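Local atomic coordinates of catabolite control protein A (Lactococcus lactis, PDB entry 2O20), a protein that probably acts as a global regulator of carbon catabolite repression and activation, binding DNA as a transcription factor of the LacI family. Residues T64-I69 / Y94-A99; S75-A80 / Q292-L297; P158-D163 / L319-E324; L217-N222 / E233-R238. The protein carries 1 engineered substitution. All blocks are in the same frame, centred on the assembly; numbering follows the deposited sequence.

Contact 1 of 4, residues T64-I69 / Y94-A99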
loop_
_atom_site.group_PDB
_atom_site.type_symbol
_atom_site.label_atom_id
_atom_site.label_comp_id
_atom_site.label_asym_id
_atom_site.label_seq_id
_atom_site.Cartn_x
_atom_site.Cartn_y
_atom_site.Cartn_z
ATOM N N THR D 64 6.253 -25.224 -12.727
ATOM C CA THR D 64 5.912 -24.022 -13.491
ATOM C C THR D 64 6.188 -22.747 -12.682
ATOM O O THR D 64 5.887 -22.675 -11.467
ATOM C CB THR D 64 4.443 -24.097 -13.936
ATOM O OG1 THR D 64 4.312 -25.162 -14.888
ATOM C CG2 THR D 64 3.949 -22.799 -14.512
ATOM N N THR D 65 6.774 -21.764 -13.364
ATOM C CA THR D 65 7.265 -20.547 -12.712
ATOM C C THR D 65 6.723 -19.370 -13.493
ATOM O O THR D 65 6.931 -19.277 -14.702
ATOM C CB THR D 65 8.808 -20.490 -12.644
ATOM O OG1 THR D 65 9.304 -21.589 -11.862
ATOM C CG2 THR D 65 9.291 -19.179 -12.032
ATOM N N VAL D 66 6.031 -18.492 -12.761
ATOM C CA VAL D 66 5.462 -17.262 -13.262
ATOM C C VAL D 66 6.253 -16.021 -12.806
ATOM O O VAL D 66 6.474 -15.811 -11.594
ATOM C CB VAL D 66 3.958 -17.145 -12.928
ATOM C CG1 VAL D 66 3.164 -18.132 -13.786
ATOM C CG2 VAL D 66 3.687 -17.429 -11.476
ATOM N N GLY D 67 6.689 -15.250 -13.800
ATOM C CA GLY D 67 7.327 -13.934 -13.605
ATOM C C GLY D 67 6.280 -12.826 -13.586
ATOM O O GLY D 67 5.475 -12.708 -14.507
ATOM N N VAL D 68 6.319 -11.981 -12.555
ATOM C CA VAL D 68 5.381 -10.837 -12.441
ATOM C C VAL D 68 6.166 -9.546 -12.291
ATOM O O VAL D 68 6.924 -9.371 -11.336
ATOM C CB VAL D 68 4.420 -10.992 -11.221
ATOM C CG1 VAL D 68 3.377 -9.885 -11.195
ATOM C CG2 VAL D 68 3.750 -12.376 -11.216
ATOM N N ILE D 69 5.940 -8.632 -13.222
ATOM C CA ILE D 69 6.603 -7.337 -13.259
ATOM C C ILE D 69 5.571 -6.289 -12.923
ATOM O O ILE D 69 4.501 -6.271 -13.526
ATOM C CB ILE D 69 7.163 -7.010 -14.648
ATOM C CG1 ILE D 69 8.021 -8.171 -15.118
ATOM C CG2 ILE D 69 7.960 -5.670 -14.585
ATOM C CD1 ILE D 69 8.543 -8.063 -16.492
ATOM N N TYR D 94 2.430 -23.321 -8.300
ATOM C CA TYR D 94 3.423 -22.716 -9.202
ATOM C C TYR D 94 4.349 -21.822 -8.369
ATOM O O TYR D 94 3.946 -21.312 -7.311
ATOM C CB TYR D 94 2.775 -21.840 -10.290
ATOM C CG TYR D 94 1.853 -22.548 -11.271
ATOM C CD1 TYR D 94 1.921 -23.936 -11.492
ATOM C CD2 TYR D 94 0.933 -21.804 -12.024
ATOM C CE1 TYR D 94 1.075 -24.557 -12.410
ATOM C CE2 TYR D 94 0.083 -22.412 -12.934
ATOM C CZ TYR D 94 0.157 -23.777 -13.128
ATOM O OH TYR D 94 -0.701 -24.322 -14.029
ATOM N N ASN D 95 5.564 -21.615 -8.839
ATOM C CA ASN D 95 6.458 -20.617 -8.228
ATOM C C ASN D 95 6.117 -19.234 -8.762
ATOM O O ASN D 95 5.786 -19.078 -9.936
ATOM C CB ASN D 95 7.934 -20.926 -8.524
ATOM C CG ASN D 95 8.367 -22.291 -8.051
ATOM O OD1 ASN D 95 9.052 -23.010 -8.783
ATOM N ND2 ASN D 95 8.003 -22.647 -6.843
ATOM N N MET D 96 6.207 -18.219 -7.901
ATOM C CA MET D 96 5.934 -16.814 -8.261
ATOM C C MET D 96 7.217 -16.000 -8.028
ATOM O O MET D 96 7.808 -16.105 -6.956
ATOM C CB MET D 96 4.867 -16.224 -7.326
ATOM C CG MET D 96 3.454 -16.715 -7.533
ATOM S SD MET D 96 2.610 -15.747 -8.775
ATOM C CE MET D 96 2.647 -14.133 -7.983
ATOM N N ILE D 97 7.627 -15.198 -9.009
ATOM C CA ILE D 97 8.751 -14.276 -8.846
ATOM C C ILE D 97 8.222 -12.873 -9.071
ATOM O O ILE D 97 7.622 -12.596 -10.119
ATOM C CB ILE D 97 9.911 -14.548 -9.857
ATOM C CG1 ILE D 97 10.457 -15.976 -9.725
ATOM C CG2 ILE D 97 11.051 -13.521 -9.665
ATOM C CD1 ILE D 97 11.414 -16.393 -10.854
ATOM N N LEU D 98 8.424 -11.972 -8.114
ATOM C CA LEU D 98 7.956 -10.610 -8.293
ATOM C C LEU D 98 9.143 -9.675 -8.526
ATOM O O LEU D 98 10.148 -9.759 -7.829
ATOM C CB LEU D 98 7.170 -10.130 -7.061
ATOM C CG LEU D 98 6.005 -10.969 -6.507
ATOM C CD1 LEU D 98 5.413 -10.257 -5.305
ATOM C CD2 LEU D 98 4.928 -11.222 -7.531
ATOM N N ALA D 99 9.002 -8.758 -9.472
ATOM C CA ALA D 99 10.079 -7.818 -9.762
ATOM C C ALA D 99 9.518 -6.405 -9.847
ATOM O O ALA D 99 8.486 -6.186 -10.475
ATOM C CB ALA D 99 10.738 -8.194 -11.032
#
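T64 sets its methyl CG2 squarely over the Y94 ring, 3.8 Å from the centroid and 9° off the normal, aimed there by standing anti to the backbone N. Five N-H...O=C bonds then make a parallel ladder, with side chains alternating between two faces. On one, M96 bends at chi2 and chi3, bringing CE to within 3.8 Å of V68 CG2, while L98 CD2 fills in at 3.7 Å from V68 CB: V68 is a bump seated between them. On the other, T65 CG2 meets I97 CD1 at 3.7 Å, with G67 adding no bulk beside I97. With an alanine in place of Y94, the T64 methyl would probably lose the flat surface it rests on. Helix 76-91 connects the strands in a right-handed beta-alpha-beta unit and packs on M96 and L98, the latter also meeting L98 of the second subunit; helix 294-309 lies against T64, V66 and Y94, helix 105-118 covers I69 and A99, and strand 122-125 pairs along the other edge of 65-70.

Contact 2 of 4, residues S75-A80 / Q292-L297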
loop_
_atom_site.group_PDB
_atom_site.type_symbol
_atom_site.label_atom_id
_atom_site.label_comp_id
_atom_site.label_asym_id
_atom_site.label_seq_id
_atom_site.Cartn_x
_atom_site.Cartn_y
_atom_site.Cartn_z
ATOM N N SER D 75 2.669 0.459 -4.414
ATOM C CA SER D 75 1.334 0.839 -4.963
ATOM C C SER D 75 0.293 -0.171 -4.524
ATOM O O SER D 75 0.376 -1.344 -4.924
ATOM C CB SER D 75 1.319 0.857 -6.502
ATOM O OG SER D 75 -0.038 0.908 -7.005
ATOM N N THR D 76 -0.713 0.262 -3.746
ATOM C CA THR D 76 -1.722 -0.688 -3.304
ATOM C C THR D 76 -2.594 -1.153 -4.471
ATOM O O THR D 76 -3.196 -2.207 -4.371
ATOM C CB THR D 76 -2.636 -0.167 -2.169
ATOM O OG1 THR D 76 -3.346 1.003 -2.580
ATOM C CG2 THR D 76 -1.850 0.107 -0.927
ATOM N N TYR D 77 -2.689 -0.341 -5.532
ATOM C CA TYR D 77 -3.335 -0.710 -6.803
ATOM C C TYR D 77 -2.689 -1.968 -7.409
ATOM O O TYR D 77 -3.377 -2.974 -7.646
ATOM C CB TYR D 77 -3.265 0.480 -7.788
ATOM C CG TYR D 77 -3.764 0.185 -9.171
ATOM C CD1 TYR D 77 -5.085 0.329 -9.480
ATOM C CD2 TYR D 77 -2.899 -0.269 -10.170
ATOM C CE1 TYR D 77 -5.579 0.035 -10.761
ATOM C CE2 TYR D 77 -3.376 -0.567 -11.462
ATOM C CZ TYR D 77 -4.718 -0.416 -11.735
ATOM O OH TYR D 77 -5.198 -0.708 -12.980
ATOM N N PHE D 78 -1.367 -1.926 -7.629
ATOM C CA PHE D 78 -0.653 -3.081 -8.178
ATOM C C PHE D 78 -0.569 -4.250 -7.183
ATOM O O PHE D 78 -0.726 -5.412 -7.571
ATOM C CB PHE D 78 0.741 -2.688 -8.685
ATOM C CG PHE D 78 0.707 -1.749 -9.846
ATOM C CD1 PHE D 78 0.144 -2.144 -11.048
ATOM C CD2 PHE D 78 1.254 -0.482 -9.743
ATOM C CE1 PHE D 78 0.114 -1.289 -12.139
ATOM C CE2 PHE D 78 1.220 0.397 -10.823
ATOM C CZ PHE D 78 0.628 -0.020 -12.024
ATOM N N ALA D 79 -0.383 -3.949 -5.905
ATOM C CA ALA D 79 -0.380 -5.008 -4.866
ATOM C C ALA D 79 -1.711 -5.794 -4.793
ATOM O O ALA D 79 -1.713 -7.019 -4.600
ATOM C CB ALA D 79 -0.002 -4.428 -3.508
ATOM N N ALA D 80 -2.850 -5.111 -4.968
ATOM C CA ALA D 80 -4.133 -5.785 -4.922
ATOM C C ALA D 80 -4.338 -6.721 -6.100
ATOM O O ALA D 80 -4.831 -7.838 -5.931
ATOM C CB ALA D 80 -5.257 -4.764 -4.832
ATOM N N GLN D 292 -12.608 -0.378 -9.641
ATOM C CA GLN D 292 -12.119 -1.457 -10.495
ATOM C C GLN D 292 -12.005 -2.712 -9.643
ATOM O O GLN D 292 -11.617 -2.636 -8.460
ATOM C CB GLN D 292 -10.762 -1.121 -11.101
ATOM C CG GLN D 292 -10.763 0.124 -12.006
ATOM C CD GLN D 292 -9.414 0.296 -12.715
ATOM O OE1 GLN D 292 -8.757 -0.680 -13.026
ATOM N NE2 GLN D 292 -9.001 1.534 -12.943
ATOM N N PRO D 293 -12.336 -3.876 -10.227
ATOM C CA PRO D 293 -12.270 -5.157 -9.510
ATOM C C PRO D 293 -10.836 -5.695 -9.517
ATOM O O PRO D 293 -10.505 -6.641 -10.235
ATOM C CB PRO D 293 -13.263 -6.017 -10.291
ATOM C CG PRO D 293 -13.032 -5.549 -11.714
ATOM C CD PRO D 293 -12.813 -4.059 -11.613
ATOM N N LEU D 294 -9.981 -5.079 -8.693
ATOM C CA LEU D 294 -8.536 -5.300 -8.768
ATOM C C LEU D 294 -8.090 -6.758 -8.518
ATOM O O LEU D 294 -7.287 -7.295 -9.264
ATOM C CB LEU D 294 -7.838 -4.365 -7.799
ATOM C CG LEU D 294 -7.958 -2.835 -8.046
ATOM C CD1 LEU D 294 -7.088 -2.145 -7.031
ATOM C CD2 LEU D 294 -7.560 -2.442 -9.437
ATOM N N TYR D 295 -8.586 -7.383 -7.461
ATOM C CA TYR D 295 -8.300 -8.796 -7.242
ATOM C C TYR D 295 -8.696 -9.657 -8.452
ATOM O O TYR D 295 -7.942 -10.508 -8.888
ATOM C CB TYR D 295 -9.034 -9.289 -5.997
ATOM C CG TYR D 295 -8.783 -10.752 -5.673
ATOM C CD1 TYR D 295 -7.735 -11.115 -4.848
ATOM C CD2 TYR D 295 -9.597 -11.756 -6.182
ATOM C CE1 TYR D 295 -7.502 -12.448 -4.534
ATOM C CE2 TYR D 295 -9.367 -13.099 -5.878
ATOM C CZ TYR D 295 -8.305 -13.431 -5.053
ATOM O OH TYR D 295 -8.063 -14.752 -4.732
ATOM N N ASP D 296 -9.870 -9.399 -9.004
ATOM C CA ASP D 296 -10.378 -10.153 -10.163
ATOM C C ASP D 296 -9.577 -9.926 -11.438
ATOM O O ASP D 296 -9.441 -10.816 -12.263
ATOM C CB ASP D 296 -11.837 -9.784 -10.401
ATOM C CG ASP D 296 -12.765 -10.323 -9.321
ATOM O OD1 ASP D 296 -12.399 -11.327 -8.655
ATOM O OD2 ASP D 296 -13.881 -9.780 -9.180
ATOM N N LEU D 297 -9.049 -8.718 -11.615
ATOM C CA LEU D 297 -8.188 -8.450 -12.751
ATOM C C LEU D 297 -6.979 -9.374 -12.760
ATOM O O LEU D 297 -6.636 -9.926 -13.809
ATOM C CB LEU D 297 -7.720 -6.966 -12.748
ATOM C CG LEU D 297 -8.711 -5.858 -13.081
ATOM C CD1 LEU D 297 -8.115 -4.516 -12.773
ATOM C CD2 LEU D 297 -9.133 -5.902 -14.556
HETATM O O HOH W 1 -6.329 2.116 -13.919
#
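Y77 and L294 meet at about a right angle, the leucine methyl CD2 coming obliquely onto the tyrosine ring and touching CE1 at 3.4 Å. The ring reaches across because CG lies anti to the backbone N of Y77 (chi1 174°), which swings the phenol toward Q292. There the amide stands nearly perpendicular to the ring, the planes 81° apart, and its OE1 lies at the ring edge, 3.6 Å from Y77 OH. One water joins the two polar ends: it accepts from Q292 NE2 at 2.9 Å and is hydrogen-bonded to Y77 OH at 3.2 Å. The same NE2 also donates to G274 O in a neighbouring loop. These residues sit at the starts of helices 76-91 and 294-309, inside the periplasmic-binding-protein-like domain of the LacI family. S75 is the N-cap of the first helix, its OG accepting from F78 N at 3.2 Å in a nearly straight bond; P293, the centre of an inverse gamma turn, holds the N-cap position of the second. One turn further on, A80 CB packs on L294 CD1 at 3.9 Å, and A80 O comes within 3.8 Å of Y295 CA. The Y295 hydroxyl is hydrogen-bonded to D87, while T76, A79 and A80 lie against T74 and I73 of the second subunit.

Contact 3 of 4, residues P158-D163 / L319-E324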
loop_
_atom_site.group_PDB
_atom_site.type_symbol
_atom_site.label_atom_id
_atom_site.label_comp_id
_atom_site.label_asym_id
_atom_site.label_seq_id
_atom_site.Cartn_x
_atom_site.Cartn_y
_atom_site.Cartn_z
ATOM N N PRO D 158 -2.448 -10.819 -25.148
ATOM C CA PRO D 158 -3.540 -10.937 -24.165
ATOM C C PRO D 158 -3.541 -9.846 -23.080
ATOM O O PRO D 158 -2.480 -9.422 -22.619
ATOM C CB PRO D 158 -3.329 -12.338 -23.584
ATOM C CG PRO D 158 -2.656 -13.089 -24.693
ATOM C CD PRO D 158 -1.727 -12.095 -25.309
ATOM N N SER D 159 -4.731 -9.408 -22.675
ATOM C CA SER D 159 -4.869 -8.351 -21.660
ATOM C C SER D 159 -6.186 -8.446 -20.879
ATOM O O SER D 159 -7.166 -9.004 -21.356
ATOM C CB SER D 159 -4.723 -6.958 -22.293
ATOM O OG SER D 159 -5.896 -6.527 -22.967
ATOM N N VAL D 160 -6.157 -7.951 -19.654
ATOM C CA VAL D 160 -7.335 -7.850 -18.797
ATOM C C VAL D 160 -7.419 -6.420 -18.232
ATOM O O VAL D 160 -6.474 -5.937 -17.592
ATOM C CB VAL D 160 -7.298 -8.873 -17.661
ATOM C CG1 VAL D 160 -8.661 -8.889 -16.894
ATOM C CG2 VAL D 160 -6.976 -10.244 -18.214
ATOM N N ASN D 161 -8.578 -5.779 -18.440
ATOM C CA ASN D 161 -8.781 -4.373 -18.128
ATOM C C ASN D 161 -10.256 -4.133 -17.807
ATOM O O ASN D 161 -11.084 -5.012 -18.053
ATOM C CB ASN D 161 -8.379 -3.479 -19.330
ATOM C CG ASN D 161 -6.893 -3.468 -19.605
ATOM O OD1 ASN D 161 -6.122 -2.692 -19.012
ATOM N ND2 ASN D 161 -6.472 -4.304 -20.533
ATOM N N ILE D 162 -10.572 -2.950 -17.275
ATOM C CA ILE D 162 -11.936 -2.384 -17.347
ATOM C C ILE D 162 -12.108 -1.639 -18.672
ATOM O O ILE D 162 -11.156 -1.535 -19.455
ATOM C CB ILE D 162 -12.344 -1.492 -16.099
ATOM C CG1 ILE D 162 -11.572 -0.171 -16.018
ATOM C CG2 ILE D 162 -12.254 -2.294 -14.805
ATOM C CD1 ILE D 162 -12.356 0.947 -15.378
ATOM N N ASP D 163 -13.333 -1.180 -18.940
ATOM C CA ASP D 163 -13.675 -0.324 -20.080
ATOM C C ASP D 163 -13.378 1.137 -19.652
ATOM O O ASP D 163 -14.190 1.798 -19.020
ATOM C CB ASP D 163 -15.156 -0.544 -20.491
ATOM C CG ASP D 163 -15.568 0.274 -21.696
ATOM O OD1 ASP D 163 -14.828 1.187 -22.086
ATOM O OD2 ASP D 163 -16.647 -0.003 -22.283
ATOM N N LEU D 319 -9.792 -9.268 -22.521
ATOM C CA LEU D 319 -10.869 -9.417 -21.545
ATOM C C LEU D 319 -11.177 -8.113 -20.826
ATOM O O LEU D 319 -10.270 -7.397 -20.466
ATOM C CB LEU D 319 -10.497 -10.488 -20.539
ATOM C CG LEU D 319 -10.211 -11.887 -21.111
ATOM C CD1 LEU D 319 -9.922 -12.831 -19.972
ATOM C CD2 LEU D 319 -11.352 -12.398 -21.964
ATOM N N VAL D 320 -12.460 -7.818 -20.632
ATOM C CA VAL D 320 -12.901 -6.547 -20.047
ATOM C C VAL D 320 -13.861 -6.850 -18.903
ATOM O O VAL D 320 -14.866 -7.541 -19.097
ATOM C CB VAL D 320 -13.581 -5.667 -21.107
ATOM C CG1 VAL D 320 -14.079 -4.341 -20.515
ATOM C CG2 VAL D 320 -12.647 -5.440 -22.270
ATOM N N LEU D 321 -13.520 -6.391 -17.698
ATOM C CA LEU D 321 -14.324 -6.670 -16.514
ATOM C C LEU D 321 -15.185 -5.464 -16.170
ATOM O O LEU D 321 -14.795 -4.329 -16.428
ATOM C CB LEU D 321 -13.428 -7.056 -15.321
ATOM C CG LEU D 321 -12.449 -8.235 -15.484
ATOM C CD1 LEU D 321 -11.810 -8.566 -14.135
ATOM C CD2 LEU D 321 -13.106 -9.471 -16.120
ATOM N N ASP D 322 -16.353 -5.691 -15.573
ATOM C CA ASP D 322 -17.224 -4.566 -15.210
ATOM C C ASP D 322 -16.644 -3.688 -14.090
ATOM O O ASP D 322 -15.817 -4.137 -13.316
ATOM C CB ASP D 322 -18.575 -5.066 -14.734
ATOM C CG ASP D 322 -19.327 -5.836 -15.793
ATOM O OD1 ASP D 322 -19.214 -5.511 -17.006
ATOM O OD2 ASP D 322 -20.022 -6.772 -15.373
ATOM N N HIS D 323 -17.113 -2.441 -14.002
ATOM C CA HIS D 323 -16.745 -1.518 -12.911
ATOM C C HIS D 323 -18.030 -0.842 -12.404
ATOM O O HIS D 323 -19.084 -0.969 -13.017
ATOM C CB HIS D 323 -15.794 -0.434 -13.430
ATOM C CG HIS D 323 -16.427 0.498 -14.412
ATOM N ND1 HIS D 323 -16.550 0.188 -15.753
ATOM C CD2 HIS D 323 -17.023 1.705 -14.248
ATOM C CE1 HIS D 323 -17.150 1.185 -16.376
ATOM N NE2 HIS D 323 -17.474 2.105 -15.481
ATOM N N GLU D 324 -17.922 -0.109 -11.302
ATOM C CA GLU D 324 -19.014 0.705 -10.743
ATOM C C GLU D 324 -18.418 2.055 -10.340
ATOM O O GLU D 324 -17.202 2.215 -10.379
ATOM C CB GLU D 324 -19.577 0.052 -9.474
ATOM C CG GLU D 324 -20.025 -1.372 -9.613
ATOM C CD GLU D 324 -19.506 -2.221 -8.467
ATOM O OE1 GLU D 324 -18.286 -2.555 -8.489
ATOM O OE2 GLU D 324 -20.307 -2.542 -7.545
HETATM O O HOH W 2 -8.403 -5.976 -22.122
HETATM O O HOH W 3 -15.706 -1.949 -17.296
#
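L319 O accepts from N161 N at 3.1 Å and from a water at 2.9 Å, with V160 CA-H close by. Parallel pairing continues on either side. L319 N donates to S159 O at 2.9 Å, and L321 N reaches N161 O at 2.8 Å, lying in the carbonyl plane. The water on L319 O also donates to S159 OG and accepts from N161 ND2, so a single molecule links three polar atoms. The N161 amide is satisfied further out, its ND2 by T150 O and its OD1 by the Y164 hydroxyl; S159 OG also bonds Q318. A second water closes the far end: it accepts from D163 N, donates to L321 O at 2.7 Å, and is hydrogen-bonded to H323 ND1 at 2.8 Å, in the imidazole plane. The other ring nitrogen, NE2, bonds Q170. On the apolar side, V160 directs CG1 anti to its own N (chi1 -171°) and lays it 4.1 Å from L321 CG. Strand 318-320 is one of the two outermost strands of the six-stranded parallel sheet within this chain, and 159-161 lies next to it. Helix 294-309 covers V160, L319 and L321, and helix 164-177, whose N-cap is D163, packs on I162 and H323 as both segments leave the sheet.

Contact 4 of 4, residues L217-N222 / E233-R238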
loop_
_atom_site.group_PDB
_atom_site.type_symbol
_atom_site.label_atom_id
_atom_site.label_comp_id
_atom_site.label_asym_id
_atom_site.label_seq_id
_atom_site.Cartn_x
_atom_site.Cartn_y
_atom_site.Cartn_z
ATOM N N LEU D 217 -7.319 21.956 -19.931
ATOM C CA LEU D 217 -7.842 21.297 -18.734
ATOM C C LEU D 217 -7.511 19.795 -18.677
ATOM O O LEU D 217 -8.084 19.066 -17.869
ATOM C CB LEU D 217 -9.348 21.539 -18.591
ATOM C CG LEU D 217 -9.817 22.992 -18.380
ATOM C CD1 LEU D 217 -11.363 23.012 -18.278
ATOM C CD2 LEU D 217 -9.214 23.618 -17.162
ATOM N N VAL D 218 -6.588 19.347 -19.538
ATOM C CA VAL D 218 -6.069 17.992 -19.506
ATOM C C VAL D 218 -4.612 18.066 -19.054
ATOM O O VAL D 218 -3.807 18.874 -19.548
ATOM C CB VAL D 218 -6.213 17.266 -20.861
ATOM C CG1 VAL D 218 -5.612 15.853 -20.778
ATOM C CG2 VAL D 218 -7.676 17.220 -21.269
ATOM N N PHE D 219 -4.324 17.276 -18.039
ATOM C CA PHE D 219 -3.038 17.299 -17.363
ATOM C C PHE D 219 -2.428 15.907 -17.486
ATOM O O PHE D 219 -2.877 14.973 -16.821
ATOM C CB PHE D 219 -3.248 17.715 -15.908
ATOM C CG PHE D 219 -3.770 19.117 -15.762
ATOM C CD1 PHE D 219 -2.897 20.197 -15.635
ATOM C CD2 PHE D 219 -5.142 19.385 -15.812
ATOM C CE1 PHE D 219 -3.384 21.507 -15.534
ATOM C CE2 PHE D 219 -5.630 20.689 -15.724
ATOM C CZ PHE D 219 -4.753 21.752 -15.575
ATOM N N GLU D 220 -1.434 15.777 -18.375
ATOM C CA GLU D 220 -0.746 14.512 -18.628
ATOM C C GLU D 220 0.513 14.252 -17.778
ATOM O O GLU D 220 1.163 15.170 -17.271
ATOM C CB GLU D 220 -0.277 14.457 -20.088
ATOM C CG GLU D 220 -1.361 14.384 -21.138
ATOM C CD GLU D 220 -0.719 14.291 -22.508
ATOM O OE1 GLU D 220 0.031 13.298 -22.743
ATOM O OE2 GLU D 220 -0.928 15.216 -23.320
ATOM N N GLY D 221 0.869 12.983 -17.667
ATOM C CA GLY D 221 2.140 12.558 -17.050
ATOM C C GLY D 221 2.168 12.458 -15.534
ATOM O O GLY D 221 3.233 12.584 -14.902
ATOM N N ASN D 222 0.998 12.213 -14.952
ATOM C CA ASN D 222 0.797 12.271 -13.510
ATOM C C ASN D 222 0.562 10.911 -12.920
ATOM O O ASN D 222 -0.400 10.249 -13.287
ATOM C CB ASN D 222 -0.386 13.176 -13.205
ATOM C CG ASN D 222 -0.086 14.591 -13.549
ATOM O OD1 ASN D 222 0.799 15.200 -12.936
ATOM N ND2 ASN D 222 -0.767 15.124 -14.570
ATOM N N GLU D 233 -3.054 23.997 -7.464
ATOM C CA GLU D 233 -3.121 25.417 -7.792
ATOM C C GLU D 233 -3.225 25.648 -9.312
ATOM O O GLU D 233 -3.822 26.676 -9.765
ATOM C CB GLU D 233 -1.959 26.181 -7.151
ATOM C CG GLU D 233 -2.196 27.661 -7.033
ATOM C CD GLU D 233 -3.280 28.040 -6.036
ATOM O OE1 GLU D 233 -3.950 29.073 -6.237
ATOM O OE2 GLU D 233 -3.470 27.328 -5.035
ATOM N N ARG D 234 -2.691 24.690 -10.102
ATOM C CA ARG D 234 -2.742 24.775 -11.563
ATOM C C ARG D 234 -4.179 24.664 -12.070
ATOM O O ARG D 234 -4.554 25.345 -12.984
ATOM C CB ARG D 234 -1.876 23.698 -12.222
ATOM C CG ARG D 234 -0.422 23.711 -11.795
ATOM C CD ARG D 234 0.282 25.014 -12.180
ATOM N NE ARG D 234 1.062 25.403 -11.013
ATOM C CZ ARG D 234 0.786 26.371 -10.152
ATOM N NH1 ARG D 234 -0.221 27.221 -10.327
ATOM N NH2 ARG D 234 1.591 26.517 -9.127
ATOM N N LEU D 235 -4.962 23.790 -11.443
ATOM C CA LEU D 235 -6.370 23.625 -11.759
ATOM C C LEU D 235 -7.169 24.869 -11.335
ATOM O O LEU D 235 -7.979 25.374 -12.092
ATOM C CB LEU D 235 -6.920 22.362 -11.099
ATOM C CG LEU D 235 -6.745 21.052 -11.924
ATOM C CD1 LEU D 235 -5.319 20.619 -12.022
ATOM C CD2 LEU D 235 -7.564 19.915 -11.369
ATOM N N LEU D 236 -6.934 25.339 -10.110
ATOM C CA LEU D 236 -7.630 26.525 -9.580
ATOM C C LEU D 236 -7.376 27.742 -10.460
ATOM O O LEU D 236 -8.353 28.469 -10.766
ATOM C CB LEU D 236 -7.252 26.846 -8.127
ATOM C CG LEU D 236 -7.661 25.784 -7.077
ATOM C CD1 LEU D 236 -7.115 26.070 -5.744
ATOM C CD2 LEU D 236 -9.189 25.678 -7.005
ATOM N N GLU D 237 -6.126 27.931 -10.914
ATOM C CA GLU D 237 -5.776 29.112 -11.689
ATOM C C GLU D 237 -6.452 29.155 -13.052
ATOM O O GLU D 237 -6.769 30.217 -13.568
ATOM C CB GLU D 237 -4.266 29.329 -11.778
ATOM C CG GLU D 237 -3.480 28.793 -12.916
ATOM C CD GLU D 237 -1.948 28.753 -12.594
ATOM O OE1 GLU D 237 -1.435 29.604 -11.802
ATOM O OE2 GLU D 237 -1.269 27.829 -13.112
ATOM N N ARG D 238 -6.721 27.974 -13.593
ATOM C CA ARG D 238 -7.500 27.872 -14.818
ATOM C C ARG D 238 -9.028 27.865 -14.609
ATOM O O ARG D 238 -9.778 27.782 -15.589
ATOM C CB ARG D 238 -7.014 26.638 -15.572
ATOM C CG ARG D 238 -5.528 26.790 -15.919
ATOM C CD ARG D 238 -5.066 25.781 -16.976
ATOM N NE ARG D 238 -3.684 25.236 -16.911
ATOM C CZ ARG D 238 -2.745 25.365 -15.943
ATOM N NH1 ARG D 238 -2.877 26.141 -14.870
ATOM N NH2 ARG D 238 -1.579 24.716 -16.089
#
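Strand 218-219, at one margin of the four-stranded parallel sheet, and helix 225-237, which leads on to strand 242-245, form the first two elements of a beta-alpha-beta crossover, and this contact packs one on the other. F219 points its ring at the helix, with L235 CD1 over one face, 3.8 Å from the centroid and 15° off the normal. R238 approaches that ring differently: its NH2 sits at the ring edge, 3.7 Å from F219 CE1. The ring rim in turn lies over a face of the R238 guanidinium, F219 CZ being 3.8 Å above the guanidinium plane, and the two planes are 54° apart. L217 CD2 lies 4.1 Å from R238 CB, these two side chains running antiparallel alongside each other. R238 turns at chi3, and its NH1 forms a salt bridge to E237 OE2 at 2.9 Å, on the anti lone pair and 21° out of the guanidinium plane. R234 NH1 forms another, through a weak bond, to the same oxygen, while R234 NH2 pairs with a sulfate probably from the crystallisation liquor. Trading R238 for a serine would probably uncover the F219 edge and leave E237 with one salt-bridge partner fewer. Shared between two arginines, the E237 carboxylate is likely to stay ionised, while F219 packs on a leucine methyl over its face and the R238 guanidinium at its edge.

In the fold
From the N terminus, strand 65-70 runs into helix 76-91 and strand 95-100, and contact 1 closes this first beta-alpha-beta loop. Contact 2 opens on the helix in between, so it crosses contact 1, and closes only at 292-297, where helix 294-309 begins. Before that, 158-163 starts contact 3, which closes at 319-324 and crosses contact 2; these two touch where P293 meets I162 and L297 meets L321. Contact 4 closes a short loop that lies within the spans of both, in the four-stranded sheet, its centre about 38 Å from that of contact 1. Contacts 1 and 3 sit toward the two margins of the six-stranded sheet.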